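Local coordinates for protein L-methionine gamma-lyase (Fusobacterium nucleatum subsp. nucleatum, PDB 6LXU) that belongs to the pyridoxal-phosphate-dependent enzymes of the Cys/Met metabolism family and has four protein chains in its assembly, at residues 315-320 with 373-378; 215-220 with 343-348. All blocks are in the same frame, centred on the assembly; numbering follows the deposited sequence.

Interaction 1 (315-320 with 373-378). With NO3 (nitrate ion), chain C.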
ATOM      1  N   ILE A 315      -9.720  24.696 -18.433  1.00  7.00           N
ATOM      2  CA  ILE A 315      -9.738  25.785 -19.429  1.00  7.48           C
ATOM      3  C   ILE A 315      -9.479  25.137 -20.766  1.00  7.92           C
ATOM      4  O   ILE A 315      -8.523  24.358 -20.889  1.00  8.84           O
ATOM      5  CB  ILE A 315      -8.627  26.822 -19.197  1.00  7.50           C
ATOM      6  CG1 ILE A 315      -8.623  27.357 -17.758  1.00  7.68           C
ATOM      7  CG2 ILE A 315      -8.782  27.965 -20.204  1.00  7.69           C
ATOM      8  CD1 ILE A 315      -7.378  28.135 -17.404  1.00  7.68           C
ATOM      9  N   SER A 316     -10.271  25.454 -21.783  1.00  7.90           N
ATOM     10  CA  SER A 316      -9.850  25.125 -23.144  1.00  8.35           C
ATOM     11  C   SER A 316      -9.647  26.412 -23.914  1.00  8.27           C
ATOM     12  O   SER A 316     -10.203  27.455 -23.576  1.00  8.61           O
ATOM     13  CB  SER A 316     -10.832  24.220 -23.856  1.00  8.81           C
ATOM     14  OG  SER A 316     -10.903  22.980 -23.187  1.00 10.26           O
ATOM     15  N   PHE A 317      -8.818  26.352 -24.940  1.00  8.38           N
ATOM     16  CA  PHE A 317      -8.561  27.561 -25.712  1.00  8.74           C
ATOM     17  C   PHE A 317      -8.157  27.183 -27.115  1.00  8.74           C
ATOM     18  O   PHE A 317      -7.638  26.099 -27.364  1.00  9.22           O
ATOM     19  CB  PHE A 317      -7.525  28.470 -25.028  1.00  9.20           C
ATOM     20  CG  PHE A 317      -6.190  27.821 -24.752  1.00  9.54           C
ATOM     21  CD1 PHE A 317      -5.970  27.077 -23.589  1.00  9.40           C
ATOM     22  CD2 PHE A 317      -5.125  28.001 -25.627  1.00  9.98           C
ATOM     23  CE1 PHE A 317      -4.729  26.510 -23.333  1.00 10.01           C
ATOM     24  CE2 PHE A 317      -3.884  27.437 -25.375  1.00 10.46           C
ATOM     25  CZ  PHE A 317      -3.684  26.687 -24.224  1.00 10.27           C
ATOM     26  N   GLU A 318      -8.426  28.101 -28.047  1.00  9.10           N
ATOM     27  CA  GLU A 318      -8.107  27.904 -29.466  1.00  9.48           C
ATOM     28  C   GLU A 318      -6.909  28.751 -29.834  1.00  9.64           C
ATOM     29  O   GLU A 318      -6.951  29.978 -29.732  1.00  9.79           O
ATOM     30  CB  GLU A 318      -9.293  28.290 -30.344  1.00 10.19           C
ATOM     31  CG  GLU A 318      -9.130  27.931 -31.820  1.00 11.00           C
ATOM     32  CD  GLU A 318      -9.413  26.475 -32.147  1.00 11.45           C
ATOM     33  OE1 GLU A 318     -10.173  25.821 -31.400  1.00 12.37           O
ATOM     34  OE2 GLU A 318      -8.924  25.987 -33.189  1.00 11.94           O
ATOM     35  N   LEU A 319      -5.839  28.112 -30.264  1.00  9.56           N
ATOM     36  CA  LEU A 319      -4.698  28.827 -30.800  1.00 10.29           C
ATOM     37  C   LEU A 319      -5.011  29.273 -32.229  1.00 10.89           C
ATOM     38  O   LEU A 319      -5.481  28.474 -33.039  1.00 11.24           O
ATOM     39  CB  LEU A 319      -3.471  27.928 -30.813  1.00 10.34           C
ATOM     40  CG  LEU A 319      -2.969  27.534 -29.426  1.00 10.63           C
ATOM     41  CD1 LEU A 319      -1.983  26.385 -29.548  1.00 11.12           C
ATOM     42  CD2 LEU A 319      -2.348  28.729 -28.733  1.00 11.12           C
ATOM     43  N   LYS A 320      -4.746  30.542 -32.546  1.00 11.93           N
ATOM     44  CA  LYS A 320      -5.069  31.046 -33.894  1.00 12.81           C
ATOM     45  C   LYS A 320      -4.285  30.347 -35.008  1.00 13.33           C
ATOM     46  O   LYS A 320      -4.757  30.306 -36.165  1.00 14.06           O
ATOM     47  CB  LYS A 320      -4.902  32.565 -33.970  1.00 13.46           C
ATOM     48  CG  LYS A 320      -3.480  33.078 -33.964  1.00 14.00           C
ATOM     49  CD  LYS A 320      -3.490  34.581 -33.754  1.00 14.58           C
ATOM     50  CE  LYS A 320      -2.163  35.217 -34.090  1.00 15.11           C
ATOM     51  NZ  LYS A 320      -2.036  35.508 -35.548  1.00 15.37           N
ATOM     52  N   GLY A 373      -6.845  23.997 -33.500  1.00 10.36           N
ATOM     53  CA  GLY A 373      -6.076  24.731 -32.504  1.00  9.83           C
ATOM     54  C   GLY A 373      -6.527  24.553 -31.062  1.00  9.27           C
ATOM     55  O   GLY A 373      -6.023  25.245 -30.195  1.00  9.26           O
ATOM     56  N   LEU A 374      -7.461  23.641 -30.816  1.00  9.02           N
ATOM     57  CA  LEU A 374      -8.031  23.488 -29.473  1.00  9.20           C
ATOM     58  C   LEU A 374      -7.051  22.798 -28.524  1.00  8.71           C
ATOM     59  O   LEU A 374      -6.555  21.713 -28.823  1.00  8.82           O
ATOM     60  CB  LEU A 374      -9.333  22.710 -29.534  1.00 10.20           C
ATOM     61  CG  LEU A 374     -10.168  22.682 -28.248  1.00 11.11           C
ATOM     62  CD1 LEU A 374     -10.763  24.040 -27.920  1.00 11.72           C
ATOM     63  CD2 LEU A 374     -11.268  21.644 -28.382  1.00 12.16           C
ATOM     64  N   VAL A 375      -6.800  23.445 -27.388  1.00  8.32           N
ATOM     65  CA  VAL A 375      -5.941  22.913 -26.322  1.00  8.31           C
ATOM     66  C   VAL A 375      -6.784  22.860 -25.051  1.00  8.17           C
ATOM     67  O   VAL A 375      -7.530  23.797 -24.751  1.00  8.13           O
ATOM     68  CB  VAL A 375      -4.697  23.794 -26.146  1.00  8.69           C
ATOM     69  CG1 VAL A 375      -3.834  23.292 -24.984  1.00  8.82           C
ATOM     70  CG2 VAL A 375      -3.897  23.829 -27.444  1.00  8.97           C
ATOM     71  N   ARG A 376      -6.682  21.737 -24.324  1.00  7.97           N
ATOM     72  CA  ARG A 376      -7.370  21.560 -23.036  1.00  8.29           C
ATOM     73  C   ARG A 376      -6.349  21.542 -21.902  1.00  7.40           C
ATOM     74  O   ARG A 376      -5.400  20.751 -21.926  1.00  7.35           O
ATOM     75  CB  ARG A 376      -8.174  20.265 -23.005  1.00  9.78           C
ATOM     76  CG  ARG A 376      -9.195  20.266 -21.881  1.00 12.44           C
ATOM     77  CD  ARG A 376      -9.888  18.943 -21.688  1.00 14.43           C
ATOM     78  NE  ARG A 376      -9.091  18.089 -20.829  1.00 16.43           N
ATOM     79  CZ  ARG A 376      -9.550  17.063 -20.115  1.00 17.58           C
ATOM     80  NH1 ARG A 376     -10.846  16.717 -20.164  1.00 19.07           N
ATOM     81  NH2 ARG A 376      -8.716  16.373 -19.350  1.00 18.67           N
ATOM     82  N   LEU A 377      -6.549  22.421 -20.930  1.00  6.84           N
ATOM     83  CA  LEU A 377      -5.643  22.586 -19.808  1.00  6.65           C
ATOM     84  C   LEU A 377      -6.359  22.263 -18.495  1.00  6.38           C
ATOM     85  O   LEU A 377      -7.398  22.856 -18.170  1.00  6.76           O
ATOM     86  CB  LEU A 377      -5.155  24.030 -19.794  1.00  6.93           C
ATOM     87  CG  LEU A 377      -4.127  24.409 -18.743  1.00  7.15           C
ATOM     88  CD1 LEU A 377      -2.806  23.719 -19.003  1.00  7.23           C
ATOM     89  CD2 LEU A 377      -3.926  25.918 -18.726  1.00  7.35           C
ATOM     90  N   SER A 378      -5.799  21.307 -17.740  1.00  6.00           N
ATOM     91  CA  SER A 378      -6.215  21.039 -16.355  1.00  5.93           C
ATOM     92  C   SER A 378      -5.242  21.776 -15.448  1.00  5.78           C
ATOM     93  O   SER A 378      -4.081  21.366 -15.307  1.00  5.81           O
ATOM     94  CB  SER A 378      -6.174  19.546 -16.072  1.00  5.98           C
ATOM     95  OG  SER A 378      -6.410  19.294 -14.690  1.00  6.10           O
TER
HETATM   96  N   NO3 C 502      -9.752  13.302 -19.991  1.00 20.71           N
HETATM   97  O1  NO3 C 502      -9.739  13.522 -18.790  1.00 22.12           O
HETATM   98  O2  NO3 C 502     -10.860  13.200 -20.591  1.00 18.84           O
HETATM   99  O3  NO3 C 502      -8.665  13.184 -20.628  1.00 19.78           O
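F317 and V375 face each other as a hydrogen-bonded antiparallel pair. F317 N donates to V375 O at 2.9 Å, and V375 N returns a bond to F317 O at 2.8 Å. I315 and L377 repeat this two-bond pattern, while S316 with R376 and E318 with L374 form the non-hydrogen-bonded pairs. The short strand axes run at 155° to one another, antiparallel with a 25° twist.

Side chains on the I315, F317, V375 and L377 face are apolar. F317 CG sits between its own backbone N and carbonyl carbon (chi1 57°), which brings the ring alongside V375. There V375 CB makes a CH-pi contact over one ring face, displaced toward the rim, and V375 CG1 approaches F317 CZ to 3.5 Å. The other branch, V375 CG2, meets L319 CD1 at 3.8 Å.

At the strand ends the pattern changes. L319 N bonds to G373 O at 2.9 Å, reaching it from above the carbonyl plane. The E318 chain bends at chi2 so that OE2 takes the G373 N-H, also at 2.9 Å but from above the carboxylate plane; OE1 goes to T371 OG1. On the face shared by S316, E318, L374 and R376, R376 CG lies against S316 OG at 3.5 Å, and OG itself bonds to P162 O.

Farther out, the R376 chain turns at chi3 and carries its guanidinium away from the strands. NH1 is bonded to N161 OD1, and NH2 weakly holds O1 of a nitrate, probably from the crystallisation liquor, that S341 N and Q350 NE2 also bind. Helices 263-282 and 322-332 cover the apolar face.

Chemically, backbone bonds join the second strand to the central one of the five-stranded sheet; one face is hydrophobic core, and the other also carries polar groups tied to N161, P162 and T371.

Interaction 2 (215-220 with 343-348)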
ATOM      1  N   ASN A 215      -9.994  12.523  -5.508  1.00  4.30           N
ATOM      2  CA  ASN A 215      -8.720  11.955  -5.071  1.00  4.31           C
ATOM      3  C   ASN A 215      -7.600  12.996  -5.199  1.00  4.34           C
ATOM      4  O   ASN A 215      -6.810  13.203  -4.272  1.00  4.71           O
ATOM      5  CB  ASN A 215      -8.368  10.714  -5.875  1.00  4.35           C
ATOM      6  CG  ASN A 215      -7.073  10.117  -5.404  1.00  4.38           C
ATOM      7  OD1 ASN A 215      -6.966   9.721  -4.245  1.00  4.71           O
ATOM      8  ND2 ASN A 215      -6.061  10.097  -6.265  1.00  4.36           N
ATOM      9  N   GLY A 216      -7.498  13.600  -6.386  1.00  4.41           N
ATOM     10  CA  GLY A 216      -6.640  14.744  -6.627  1.00  4.63           C
ATOM     11  C   GLY A 216      -5.178  14.496  -6.898  1.00  4.59           C
ATOM     12  O   GLY A 216      -4.466  15.425  -7.250  1.00  4.99           O
ATOM     13  N   HIS A 217      -4.710  13.257  -6.694  1.00  4.59           N
ATOM     14  CA  HIS A 217      -3.283  12.979  -6.679  1.00  4.65           C
ATOM     15  C   HIS A 217      -2.849  12.032  -7.794  1.00  4.65           C
ATOM     16  O   HIS A 217      -1.729  11.536  -7.789  1.00  4.85           O
ATOM     17  CB  HIS A 217      -2.869  12.468  -5.288  1.00  4.64           C
ATOM     18  CG  HIS A 217      -2.967  13.514  -4.219  1.00  4.74           C
ATOM     19  ND1 HIS A 217      -4.169  13.956  -3.705  1.00  4.70           N
ATOM     20  CD2 HIS A 217      -1.998  14.232  -3.595  1.00  4.80           C
ATOM     21  CE1 HIS A 217      -3.920  14.889  -2.793  1.00  4.70           C
ATOM     22  NE2 HIS A 217      -2.614  15.075  -2.704  1.00  4.90           N
ATOM     23  N   GLY A 218      -3.717  11.807  -8.780  1.00  4.81           N
ATOM     24  CA  GLY A 218      -3.270  11.141 -10.015  1.00  5.06           C
ATOM     25  C   GLY A 218      -2.757   9.733  -9.821  1.00  5.02           C
ATOM     26  O   GLY A 218      -1.925   9.269 -10.602  1.00  5.11           O
ATOM     27  N   ASP A 219      -3.259   9.035  -8.797  1.00  4.86           N
ATOM     28  CA  ASP A 219      -2.732   7.735  -8.418  1.00  4.82           C
ATOM     29  C   ASP A 219      -3.808   6.679  -8.186  1.00  4.93           C
ATOM     30  O   ASP A 219      -3.493   5.539  -7.812  1.00  5.34           O
ATOM     31  CB  ASP A 219      -1.727   7.845  -7.271  1.00  4.85           C
ATOM     32  CG  ASP A 219      -2.261   8.507  -6.016  1.00  4.80           C
ATOM     33  OD1 ASP A 219      -3.486   8.778  -5.937  1.00  5.08           O
ATOM     34  OD2 ASP A 219      -1.427   8.769  -5.111  1.00  5.21           O
ATOM     35  N   VAL A 220      -5.075   7.032  -8.446  1.00  4.92           N
ATOM     36  CA  VAL A 220      -6.205   6.133  -8.213  1.00  5.14           C
ATOM     37  C   VAL A 220      -7.180   6.267  -9.374  1.00  5.10           C
ATOM     38  O   VAL A 220      -7.455   7.380  -9.840  1.00  5.71           O
ATOM     39  CB  VAL A 220      -6.934   6.533  -6.901  1.00  5.57           C
ATOM     40  CG1 VAL A 220      -8.232   5.782  -6.715  1.00  6.15           C
ATOM     41  CG2 VAL A 220      -6.061   6.323  -5.678  1.00  5.64           C
ATOM     42  N   GLY A 343      -7.539  17.137 -12.933  1.00  6.04           N
ATOM     43  CA  GLY A 343      -7.804  17.220 -11.509  1.00  6.31           C
ATOM     44  C   GLY A 343      -6.662  16.773 -10.631  1.00  6.49           C
ATOM     45  O   GLY A 343      -6.842  16.639  -9.416  1.00  8.17           O
ATOM     46  N   ASP A 344      -5.476  16.624 -11.211  1.00  6.23           N
ATOM     47  CA  ASP A 344      -4.283  16.275 -10.463  1.00  6.32           C
ATOM     48  C   ASP A 344      -3.617  17.519  -9.885  1.00  5.85           C
ATOM     49  O   ASP A 344      -3.860  18.644 -10.333  1.00  5.64           O
ATOM     50  CB  ASP A 344      -3.276  15.592 -11.376  1.00  7.12           C
ATOM     51  CG  ASP A 344      -3.741  14.245 -11.930  1.00  8.55           C
ATOM     52  OD1 ASP A 344      -4.879  13.835 -11.684  1.00 10.08           O
ATOM     53  OD2 ASP A 344      -2.933  13.589 -12.639  1.00 10.91           O
ATOM     54  N   THR A 345      -2.725  17.326  -8.915  1.00  5.62           N
ATOM     55  CA  THR A 345      -1.987  18.456  -8.363  1.00  5.80           C
ATOM     56  C   THR A 345      -1.038  19.080  -9.387  1.00  5.78           C
ATOM     57  O   THR A 345      -0.711  20.271  -9.257  1.00  6.17           O
ATOM     58  CB  THR A 345      -1.207  18.104  -7.083  1.00  5.88           C
ATOM     59  OG1 THR A 345      -0.090  17.276  -7.379  1.00  6.24           O
ATOM     60  CG2 THR A 345      -2.098  17.448  -6.019  1.00  5.94           C
ATOM     61  N   GLU A 346      -0.604  18.297 -10.359  1.00  5.95           N
ATOM     62  CA  GLU A 346       0.254  18.754 -11.466  0.60  6.21           C
ATOM     63  C   GLU A 346      -0.616  19.251 -12.606  1.00  6.07           C
ATOM     64  O   GLU A 346      -1.617  18.616 -12.942  1.00  6.02           O
ATOM     65  CB  GLU A 346       1.117  17.619 -12.048  0.60  6.66           C
ATOM     66  CG  GLU A 346       2.059  16.946 -11.070  0.60  7.02           C
ATOM     67  CD  GLU A 346       1.463  15.741 -10.383  0.60  7.34           C
ATOM     68  OE1 GLU A 346       0.258  15.469 -10.555  0.60  7.70           O
ATOM     69  OE2 GLU A 346       2.242  15.079  -9.671  0.60  7.52           O
ATOM     70  N   THR A 347      -0.196  20.331 -13.264  1.00  5.75           N
ATOM     71  CA  THR A 347      -0.915  20.846 -14.431  1.00  5.70           C
ATOM     72  C   THR A 347      -0.763  19.867 -15.591  1.00  5.77           C
ATOM     73  O   THR A 347       0.360  19.435 -15.893  1.00  6.05           O
ATOM     74  CB  THR A 347      -0.393  22.238 -14.811  1.00  5.70           C
ATOM     75  OG1 THR A 347      -0.739  23.161 -13.784  1.00  5.87           O
ATOM     76  CG2 THR A 347      -0.987  22.746 -16.098  1.00  5.85           C
ATOM     77  N   LEU A 348      -1.883  19.528 -16.227  1.00  5.79           N
ATOM     78  CA  LEU A 348      -1.896  18.620 -17.373  1.00  6.14           C
ATOM     79  C   LEU A 348      -2.440  19.355 -18.586  1.00  6.24           C
ATOM     80  O   LEU A 348      -3.279  20.247 -18.462  1.00  6.32           O
ATOM     81  CB  LEU A 348      -2.764  17.396 -17.096  1.00  6.49           C
ATOM     82  CG  LEU A 348      -2.469  16.589 -15.840  1.00  6.91           C
ATOM     83  CD1 LEU A 348      -3.413  15.415 -15.735  1.00  7.55           C
ATOM     84  CD2 LEU A 348      -1.017  16.123 -15.791  1.00  7.38           C
TER
HETATM   85  O   HOH W   1       1.133  12.395  -9.314  1.00 21.65           O
HETATM   86  O   HOH W   2      -6.213  13.117  -9.479  1.00  6.36           O
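G216 and D344 bring the two loops together through backbone C-H...O contacts. G216 CA lies 3.4 Å from G343 O, and D344 CA lies 3.3 Å from G216 O: two contacts of opposite direction between loops that form no regular strand here.

The apolar part is a CH-pi contact. T345 CG2 stands over one face of the H217 imidazole, 4.2 Å from the ring centroid and 18° off the normal, so it is somewhat displaced toward the rim. T345 has CG2 anti to its carbonyl carbon (chi1 71° for OG1), which turns the methyl toward the ring. Rotation of that ring is set from within its own loop: H217 ND1 donates to N215 O at 2.8 Å, nearly straight at 171° and in the ring plane. A second internal bond, N215 ND2 to D219 OD1 at 2.9 Å, spans the turn.

Polar linkage across the contact runs through water. Water 2 accepts the G218 N-H at 2.9 Å and lies 2.7 Å from D344 OD1, to which it can donate, although other acceptors compete for its protons. The other oxygen, D344 OD2, packs 3.6 Å from G218 CA and is buried with no polar partner in the model. Water 1 bonds to E346 OE2 and only weakly to H217 O; as E346 has two conformers, this bridge is less certain. E346 OE2 also forms a salt bridge with K261 of the second subunit.

Segment 215-220 follows K212, the lysine modified by the cofactor, in the connection between strands 205-209 and 223-227, with V220 packed on helix 250-260. D219 forms a salt bridge with R258 of the second subunit and a backbone-oxygen bond to Q34 of the third. Thus the contact sets the large-sheet loop against the loop leading into strand 348-350, beside subunit boundaries.

In the fold
From the N terminus, the chain first passes 215-220, in the loop between two strands of the seven-stranded sheet, then runs through helices 229-244, 250-260 and 263-282 and edge strand 287-291 to strand 314-319. At 343-348 interaction 2 closes a loop of 122 intervening residues; at 373-378 interaction 1 closes one of 52. The segments alternate, so the two loops cross instead of nesting. Their centres are 19 Å apart, yet they touch: S378 N lies 2.8 Å from L348 O, a probable hydrogen bond. Interaction 1 pairs two strands of the smaller sheet; interaction 2 sets the loop entering its strand 348-350 against the loop after K212.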